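Local coordinates for protein L-threonine 3-dehydrogenase (Clostridioides difficile, PDB 7OL1) that probably oxidises L-threonine at its 3-hydroxyl as a dehydrogenase of the NAD(P)-dependent epimerase/dehydratase family, at residues R43-R57 against P63-V75. Residues are numbered along the deposited sequence; the frame is centred on the assembly and turned at random.
Sequences RNEYGEQNVIASSRR and PVCESGIFEILDV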
ATOM      1  N   ARG A  43     -27.364   3.449  17.295  1.00 70.34           N
ATOM      2  CA  ARG A  43     -28.297   2.885  18.313  1.00 73.52           C
ATOM      3  C   ARG A  43     -29.637   3.617  18.229  1.00 73.43           C
ATOM      4  O   ARG A  43     -30.656   2.927  18.030  1.00 65.96           O
ATOM      5  CB  ARG A  43     -27.729   3.007  19.731  1.00 75.21           C
ATOM      6  CG  ARG A  43     -26.845   1.833  20.123  1.00 76.89           C
ATOM      7  CD  ARG A  43     -26.003   2.003  21.381  1.00 71.36           C
ATOM      8  NE  ARG A  43     -25.364   0.714  21.623  1.00 73.02           N
ATOM      9  CZ  ARG A  43     -24.491   0.445  22.588  1.00 70.56           C
ATOM     10  NH1 ARG A  43     -24.114   1.379  23.443  1.00 59.58           N
ATOM     11  NH2 ARG A  43     -23.992  -0.778  22.682  1.00 79.05           N
ATOM     12  N   ASN A  44     -29.607   4.956  18.333  1.00 76.66           N
ATOM     13  CA  ASN A  44     -30.800   5.845  18.254  1.00 72.51           C
ATOM     14  C   ASN A  44     -31.540   5.616  16.939  1.00 76.39           C
ATOM     15  O   ASN A  44     -32.774   5.618  16.975  1.00 84.73           O
ATOM     16  CB  ASN A  44     -30.455   7.326  18.363  1.00 72.63           C
ATOM     17  CG  ASN A  44     -29.936   7.707  19.736  1.00 86.94           C
ATOM     18  OD1 ASN A  44     -30.065   6.957  20.704  1.00 94.85           O
ATOM     19  ND2 ASN A  44     -29.337   8.880  19.837  1.00 95.85           N
ATOM     20  N   GLU A  45     -30.816   5.394  15.837  1.00 74.57           N
ATOM     21  CA  GLU A  45     -31.370   5.429  14.457  1.00 70.94           C
ATOM     22  C   GLU A  45     -31.748   4.037  13.952  1.00 67.65           C
ATOM     23  O   GLU A  45     -32.505   3.964  12.959  1.00 70.81           O
ATOM     24  CB  GLU A  45     -30.353   6.053  13.499  1.00 78.73           C
ATOM     25  CG  GLU A  45     -30.170   7.538  13.723  1.00 82.82           C
ATOM     26  CD  GLU A  45     -29.327   8.288  12.706  1.00 83.86           C
ATOM     27  OE1 GLU A  45     -29.234   7.870  11.505  1.00 84.42           O
ATOM     28  OE2 GLU A  45     -28.781   9.304  13.129  1.00 75.80           O
ATOM     29  N   TYR A  46     -31.177   2.975  14.517  1.00 70.72           N
ATOM     30  CA  TYR A  46     -31.305   1.603  13.952  1.00 67.69           C
ATOM     31  C   TYR A  46     -31.700   0.587  15.034  1.00 65.07           C
ATOM     32  O   TYR A  46     -31.985  -0.566  14.646  1.00 59.16           O
ATOM     33  CB  TYR A  46     -29.997   1.194  13.270  1.00 68.33           C
ATOM     34  CG  TYR A  46     -29.691   1.881  11.965  1.00 69.35           C
ATOM     35  CD1 TYR A  46     -29.146   3.153  11.934  1.00 71.89           C
ATOM     36  CD2 TYR A  46     -29.905   1.238  10.755  1.00 68.45           C
ATOM     37  CE1 TYR A  46     -28.875   3.796  10.735  1.00 70.44           C
ATOM     38  CE2 TYR A  46     -29.620   1.858   9.548  1.00 69.75           C
ATOM     39  CZ  TYR A  46     -29.102   3.140   9.539  1.00 70.67           C
ATOM     40  OH  TYR A  46     -28.816   3.733   8.349  1.00 81.84           O
ATOM     41  N   GLY A  47     -31.642   0.960  16.320  1.00 57.75           N
ATOM     42  CA  GLY A  47     -32.166   0.147  17.429  1.00 68.23           C
ATOM     43  C   GLY A  47     -31.058  -0.339  18.346  1.00 76.65           C
ATOM     44  O   GLY A  47     -30.120  -0.964  17.823  1.00 74.52           O
ATOM     45  N   GLU A  48     -31.193  -0.106  19.664  1.00 75.47           N
ATOM     46  CA  GLU A  48     -30.208  -0.500  20.714  1.00 80.78           C
ATOM     47  C   GLU A  48     -29.788  -1.977  20.536  1.00 75.98           C
ATOM     48  O   GLU A  48     -28.618  -2.323  20.884  1.00 72.23           O
ATOM     49  CB  GLU A  48     -30.816  -0.215  22.094  1.00 86.97           C
ATOM     50  CG  GLU A  48     -30.460   1.154  22.671  1.00 90.25           C
ATOM     51  CD  GLU A  48     -29.553   1.087  23.891  1.00 99.32           C
ATOM     52  OE1 GLU A  48     -29.481   0.001  24.513  1.00107.86           O
ATOM     53  OE2 GLU A  48     -28.916   2.111  24.224  1.00 88.08           O
ATOM     54  N   GLN A  49     -30.674  -2.781  19.935  1.00 69.05           N
ATOM     55  CA  GLN A  49     -30.613  -4.264  19.872  1.00 80.47           C
ATOM     56  C   GLN A  49     -30.045  -4.727  18.522  1.00 74.14           C
ATOM     57  O   GLN A  49     -29.878  -5.952  18.341  1.00 70.60           O
ATOM     58  CB  GLN A  49     -32.026  -4.821  20.116  1.00 85.95           C
ATOM     59  CG  GLN A  49     -32.129  -5.843  21.254  1.00 86.64           C
ATOM     60  CD  GLN A  49     -31.251  -5.588  22.469  1.00 88.12           C
ATOM     61  OE1 GLN A  49     -31.268  -4.520  23.101  1.00 63.41           O
ATOM     62  NE2 GLN A  49     -30.480  -6.605  22.837  1.00 85.03           N
ATOM     63  N   ASN A  50     -29.756  -3.791  17.618  1.00 72.52           N
ATOM     64  CA  ASN A  50     -29.249  -4.074  16.247  1.00 70.66           C
ATOM     65  C   ASN A  50     -27.829  -3.531  16.022  1.00 68.35           C
ATOM     66  O   ASN A  50     -27.275  -3.739  14.915  1.00 65.15           O
ATOM     67  CB  ASN A  50     -30.179  -3.459  15.217  1.00 72.04           C
ATOM     68  CG  ASN A  50     -31.524  -4.128  15.244  1.00 68.25           C
ATOM     69  OD1 ASN A  50     -31.610  -5.345  15.276  1.00 76.51           O
ATOM     70  ND2 ASN A  50     -32.572  -3.339  15.223  1.00 72.02           N
ATOM     71  N   VAL A  51     -27.273  -2.857  17.027  1.00 62.69           N
ATOM     72  CA  VAL A  51     -25.902  -2.292  17.012  1.00 61.99           C
ATOM     73  C   VAL A  51     -25.091  -2.987  18.101  1.00 62.85           C
ATOM     74  O   VAL A  51     -25.369  -2.747  19.346  1.00 68.43           O
ATOM     75  CB  VAL A  51     -25.942  -0.769  17.206  1.00 60.27           C
ATOM     76  CG1 VAL A  51     -24.553  -0.162  17.308  1.00 62.12           C
ATOM     77  CG2 VAL A  51     -26.714  -0.130  16.083  1.00 62.81           C
ATOM     78  N   ILE A  52     -24.132  -3.780  17.624  1.00 55.47           N
ATOM     79  CA  ILE A  52     -23.083  -4.476  18.416  1.00 54.74           C
ATOM     80  C   ILE A  52     -21.809  -3.634  18.403  1.00 53.16           C
ATOM     81  O   ILE A  52     -21.064  -3.694  17.398  1.00 53.92           O
ATOM     82  CB  ILE A  52     -22.819  -5.864  17.820  1.00 55.16           C
ATOM     83  CG1 ILE A  52     -24.075  -6.726  17.861  1.00 60.37           C
ATOM     84  CG2 ILE A  52     -21.668  -6.526  18.529  1.00 57.56           C
ATOM     85  CD1 ILE A  52     -24.791  -6.734  16.562  1.00 64.93           C
ATOM     86  N   ALA A  53     -21.554  -2.908  19.484  1.00 45.35           N
ATOM     87  CA  ALA A  53     -20.263  -2.235  19.726  1.00 49.91           C
ATOM     88  C   ALA A  53     -19.252  -3.261  20.213  1.00 51.28           C
ATOM     89  O   ALA A  53     -19.646  -4.063  21.024  1.00 60.59           O
ATOM     90  CB  ALA A  53     -20.429  -1.154  20.745  1.00 48.68           C
ATOM     91  N   SER A  54     -18.012  -3.196  19.733  1.00 52.56           N
ATOM     92  CA  SER A  54     -16.898  -4.121  20.047  1.00 54.83           C
ATOM     93  C   SER A  54     -15.600  -3.332  20.265  1.00 54.53           C
ATOM     94  O   SER A  54     -15.460  -2.307  19.634  1.00 67.29           O
ATOM     95  CB  SER A  54     -16.775  -5.155  18.953  1.00 59.96           C
ATOM     96  OG  SER A  54     -15.890  -4.770  17.914  1.00 64.44           O
ATOM     97  N   SER A  55     -14.688  -3.806  21.118  1.00 58.21           N
ATOM     98  CA  SER A  55     -13.369  -3.187  21.416  1.00 56.69           C
ATOM     99  C   SER A  55     -12.430  -4.242  22.003  1.00 56.16           C
ATOM    100  O   SER A  55     -12.934  -5.236  22.466  1.00 62.78           O
ATOM    101  CB  SER A  55     -13.518  -2.012  22.350  1.00 58.71           C
ATOM    102  OG  SER A  55     -12.272  -1.343  22.550  1.00 65.09           O
ATOM    103  N   ARG A  56     -11.120  -4.004  21.975  1.00 64.38           N
ATOM    104  CA  ARG A  56     -10.066  -4.861  22.575  1.00 69.80           C
ATOM    105  C   ARG A  56     -10.272  -4.886  24.097  1.00 70.21           C
ATOM    106  O   ARG A  56     -10.079  -5.971  24.703  1.00 70.14           O
ATOM    107  CB  ARG A  56      -8.682  -4.324  22.183  1.00 82.92           C
ATOM    108  CG  ARG A  56      -7.521  -5.254  22.508  1.00113.94           C
ATOM    109  CD  ARG A  56      -6.189  -4.523  22.687  1.00137.33           C
ATOM    110  NE  ARG A  56      -5.180  -5.278  23.440  1.00145.54           N
ATOM    111  CZ  ARG A  56      -4.479  -6.323  22.975  1.00142.58           C
ATOM    112  NH1 ARG A  56      -4.671  -6.775  21.744  1.00143.72           N
ATOM    113  NH2 ARG A  56      -3.584  -6.920  23.746  1.00135.20           N
ATOM    114  N   ARG A  57     -10.649  -3.747  24.685  1.00 69.63           N
ATOM    115  CA  ARG A  57     -10.641  -3.500  26.153  1.00 80.64           C
ATOM    116  C   ARG A  57     -11.740  -2.485  26.449  1.00 85.01           C
ATOM    117  O   ARG A  57     -11.822  -1.506  25.678  1.00 89.57           O
ATOM    118  CB  ARG A  57      -9.308  -2.917  26.657  1.00 87.54           C
ATOM    119  CG  ARG A  57      -8.091  -3.839  26.579  1.00108.40           C
ATOM    120  CD  ARG A  57      -6.710  -3.166  26.564  1.00113.63           C
ATOM    121  NE  ARG A  57      -6.566  -2.132  27.594  1.00133.04           N
ATOM    122  CZ  ARG A  57      -6.527  -0.799  27.396  1.00136.76           C
ATOM    123  NH1 ARG A  57      -6.593  -0.264  26.183  1.00132.57           N
ATOM    124  NH2 ARG A  57      -6.412   0.009  28.438  1.00119.54           N
ATOM    125  N   PRO A  63     -19.826   5.985  27.843  1.00119.52           N
ATOM    126  CA  PRO A  63     -21.263   5.804  27.627  1.00114.93           C
ATOM    127  C   PRO A  63     -21.587   4.442  27.001  1.00104.46           C
ATOM    128  O   PRO A  63     -22.452   3.755  27.510  1.00118.65           O
ATOM    129  CB  PRO A  63     -21.670   6.932  26.657  1.00113.09           C
ATOM    130  CG  PRO A  63     -20.365   7.650  26.286  1.00111.96           C
ATOM    131  CD  PRO A  63     -19.367   7.306  27.378  1.00112.74           C
ATOM    132  N   VAL A  64     -20.843   4.091  25.948  1.00 94.61           N
ATOM    133  CA  VAL A  64     -21.074   2.897  25.080  1.00 95.82           C
ATOM    134  C   VAL A  64     -21.310   1.686  25.976  1.00100.64           C
ATOM    135  O   VAL A  64     -22.402   1.091  25.889  1.00 96.79           O
ATOM    136  CB  VAL A  64     -19.884   2.606  24.146  1.00 88.26           C
ATOM    137  CG1 VAL A  64     -20.146   1.358  23.332  1.00 86.64           C
ATOM    138  CG2 VAL A  64     -19.540   3.767  23.232  1.00 86.67           C
ATOM    139  N   CYS A  65     -20.299   1.391  26.807  1.00121.12           N
ATOM    140  CA  CYS A  65     -20.112   0.152  27.611  1.00122.27           C
ATOM    141  C   CYS A  65     -21.284  -0.093  28.560  1.00124.60           C
ATOM    142  O   CYS A  65     -21.420  -1.243  29.005  1.00136.17           O
ATOM    143  CB  CYS A  65     -18.843   0.232  28.445  1.00114.75           C
ATOM    144  SG  CYS A  65     -17.400  -0.359  27.535  1.00107.15           S
ATOM    145  N   GLU A  66     -22.076   0.938  28.865  1.00112.41           N
ATOM    146  CA  GLU A  66     -23.112   0.895  29.924  1.00114.22           C
ATOM    147  C   GLU A  66     -24.426   1.429  29.340  1.00102.59           C
ATOM    148  O   GLU A  66     -24.794   2.566  29.666  1.00 94.83           O
ATOM    149  CB  GLU A  66     -22.556   1.674  31.125  1.00149.03           C
ATOM    150  CG  GLU A  66     -21.024   1.625  31.217  1.00155.09           C
ATOM    151  CD  GLU A  66     -20.377   1.835  32.579  1.00150.88           C
ATOM    152  OE1 GLU A  66     -21.045   1.576  33.606  1.00136.04           O
ATOM    153  OE2 GLU A  66     -19.189   2.238  32.606  1.00144.51           O
ATOM    154  N   SER A  67     -25.085   0.655  28.470  1.00 95.09           N
ATOM    155  CA  SER A  67     -26.280   1.102  27.709  1.00 94.30           C
ATOM    156  C   SER A  67     -26.851   0.020  26.779  1.00 97.15           C
ATOM    157  O   SER A  67     -28.086  -0.046  26.723  1.00108.47           O
ATOM    158  CB  SER A  67     -25.980   2.333  26.906  1.00111.03           C
ATOM    159  OG  SER A  67     -27.187   2.926  26.444  1.00105.97           O
ATOM    160  N   GLY A  68     -26.046  -0.745  26.018  1.00 75.51           N
ATOM    161  CA  GLY A  68     -26.616  -1.691  25.029  1.00 69.97           C
ATOM    162  C   GLY A  68     -25.841  -2.994  24.891  1.00 69.00           C
ATOM    163  O   GLY A  68     -25.391  -3.524  25.930  1.00 77.00           O
ATOM    164  N   ILE A  69     -25.707  -3.506  23.656  1.00 60.04           N
ATOM    165  CA  ILE A  69     -24.866  -4.699  23.332  1.00 57.96           C
ATOM    166  C   ILE A  69     -23.406  -4.285  23.148  1.00 56.74           C
ATOM    167  O   ILE A  69     -23.158  -3.383  22.345  1.00 65.70           O
ATOM    168  CB  ILE A  69     -25.360  -5.424  22.076  1.00 54.11           C
ATOM    169  CG1 ILE A  69     -26.877  -5.631  22.099  1.00 55.64           C
ATOM    170  CG2 ILE A  69     -24.593  -6.730  21.892  1.00 55.05           C
ATOM    171  CD1 ILE A  69     -27.434  -6.483  20.929  1.00 60.54           C
ATOM    172  N   PHE A  70     -22.492  -4.972  23.834  1.00 59.24           N
ATOM    173  CA  PHE A  70     -21.022  -4.755  23.796  1.00 58.25           C
ATOM    174  C   PHE A  70     -20.295  -6.091  23.914  1.00 57.31           C
ATOM    175  O   PHE A  70     -20.653  -6.900  24.752  1.00 76.05           O
ATOM    176  CB  PHE A  70     -20.525  -3.874  24.933  1.00 55.47           C
ATOM    177  CG  PHE A  70     -19.039  -3.646  24.909  1.00 69.40           C
ATOM    178  CD1 PHE A  70     -18.497  -2.617  24.156  1.00 74.02           C
ATOM    179  CD2 PHE A  70     -18.172  -4.455  25.628  1.00 77.94           C
ATOM    180  CE1 PHE A  70     -17.127  -2.401  24.132  1.00 76.11           C
ATOM    181  CE2 PHE A  70     -16.801  -4.235  25.608  1.00 77.55           C
ATOM    182  CZ  PHE A  70     -16.281  -3.209  24.856  1.00 76.22           C
ATOM    183  N   GLU A  71     -19.246  -6.262  23.125  1.00 58.39           N
ATOM    184  CA  GLU A  71     -18.478  -7.513  22.986  1.00 54.58           C
ATOM    185  C   GLU A  71     -16.987  -7.186  22.913  1.00 55.23           C
ATOM    186  O   GLU A  71     -16.580  -6.461  22.027  1.00 63.02           O
ATOM    187  CB  GLU A  71     -18.951  -8.220  21.728  1.00 54.87           C
ATOM    188  CG  GLU A  71     -20.368  -8.742  21.867  1.00 60.15           C
ATOM    189  CD  GLU A  71     -20.493 -10.132  22.473  1.00 61.85           C
ATOM    190  OE1 GLU A  71     -21.449 -10.822  22.079  1.00 59.23           O
ATOM    191  OE2 GLU A  71     -19.622 -10.531  23.308  1.00 57.93           O
ATOM    192  N   ILE A  72     -16.207  -7.698  23.841  1.00 52.19           N
ATOM    193  CA  ILE A  72     -14.732  -7.763  23.699  1.00 50.59           C
ATOM    194  C   ILE A  72     -14.401  -8.513  22.414  1.00 49.68           C
ATOM    195  O   ILE A  72     -14.856  -9.691  22.243  1.00 56.76           O
ATOM    196  CB  ILE A  72     -14.071  -8.450  24.903  1.00 51.20           C
ATOM    197  CG1 ILE A  72     -14.441  -7.778  26.231  1.00 55.61           C
ATOM    198  CG2 ILE A  72     -12.571  -8.525  24.686  1.00 51.14           C
ATOM    199  CD1 ILE A  72     -13.955  -6.353  26.361  1.00 62.73           C
ATOM    200  N   LEU A  73     -13.570  -7.865  21.593  1.00 50.85           N
ATOM    201  CA  LEU A  73     -13.075  -8.383  20.290  1.00 51.15           C
ATOM    202  C   LEU A  73     -11.681  -7.827  20.009  1.00 52.57           C
ATOM    203  O   LEU A  73     -11.462  -6.599  20.139  1.00 62.51           O
ATOM    204  CB  LEU A  73     -14.053  -8.005  19.183  1.00 46.14           C
ATOM    205  CG  LEU A  73     -13.676  -8.473  17.791  1.00 49.00           C
ATOM    206  CD1 LEU A  73     -13.279  -9.936  17.747  1.00 54.59           C
ATOM    207  CD2 LEU A  73     -14.848  -8.238  16.876  1.00 53.39           C
ATOM    208  N   ASP A  74     -10.763  -8.745  19.741  1.00 49.87           N
ATOM    209  CA  ASP A  74      -9.438  -8.465  19.160  1.00 52.60           C
ATOM    210  C   ASP A  74      -9.542  -8.845  17.680  1.00 49.90           C
ATOM    211  O   ASP A  74      -9.496 -10.062  17.341  1.00 50.86           O
ATOM    212  CB  ASP A  74      -8.328  -9.181  19.932  1.00 50.04           C
ATOM    213  CG  ASP A  74      -6.974  -9.088  19.249  1.00 62.56           C
ATOM    214  OD1 ASP A  74      -6.869  -8.410  18.184  1.00 64.61           O
ATOM    215  OD2 ASP A  74      -6.027  -9.697  19.766  1.00 77.32           O
ATOM    216  N   VAL A  75      -9.654  -7.835  16.824  1.00 48.89           N
ATOM    217  CA  VAL A  75      -9.898  -8.027  15.367  1.00 44.65           C
ATOM    218  C   VAL A  75      -8.756  -8.844  14.763  1.00 40.93           C
ATOM    219  O   VAL A  75      -8.958  -9.391  13.661  1.00 38.26           O
ATOM    220  CB  VAL A  75     -10.080  -6.680  14.658  1.00 51.08           C
ATOM    221  CG1 VAL A  75     -11.386  -6.025  15.082  1.00 51.65           C
ATOM    222  CG2 VAL A  75      -8.886  -5.748  14.895  1.00 49.62           C
TER
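Arg43, from the last turn of helix 33-46, reaches into the loop ahead of strand 69-72 and shows how one long side chain can tie a connecting loop to the end of a helix. CB points toward that loop, and the chain runs extended from CG to NE (chi2 167°, chi3 174°). At the tip, CZ lies 3.9 Å from Gly68 CA, which sits over one face of the guanidinium. NH1 donates a nearly straight bond (165°) to Val64 O, in the guanidinium plane. NH2 comes within 2.8 Å of Ile69 O. Beside it Glu48, bent at chi2, accepts the Ser67 hydroxyl at OE2 through its syn lone pair.

Beyond the loop, strands 51-55 and 69-72 pair in parallel within the Rossmann-type sheet of this family. Ala53 O receives Glu71 N, and Leu73 N closes on Ser55 O at 2.8 Å; Ala53 N to Ile69 O and Ser55 N to Glu71 O are weak. Ala53 CB packs against Val64 CG1 at 3.6 Å, and the Phe70 ring reaches Ser55 CB on the same face. On the other face Ser54 OG bonds to Ile27 O of the neighbouring strand, and Leu73 CD2 lies against it. The loop is thus held by one carbonyl, Val64 O, and one hydroxyl, Ser67 OG; Glu48 OE1 lies 2.6 Å from Ser67 O, which would fit a raised pKa of Glu48.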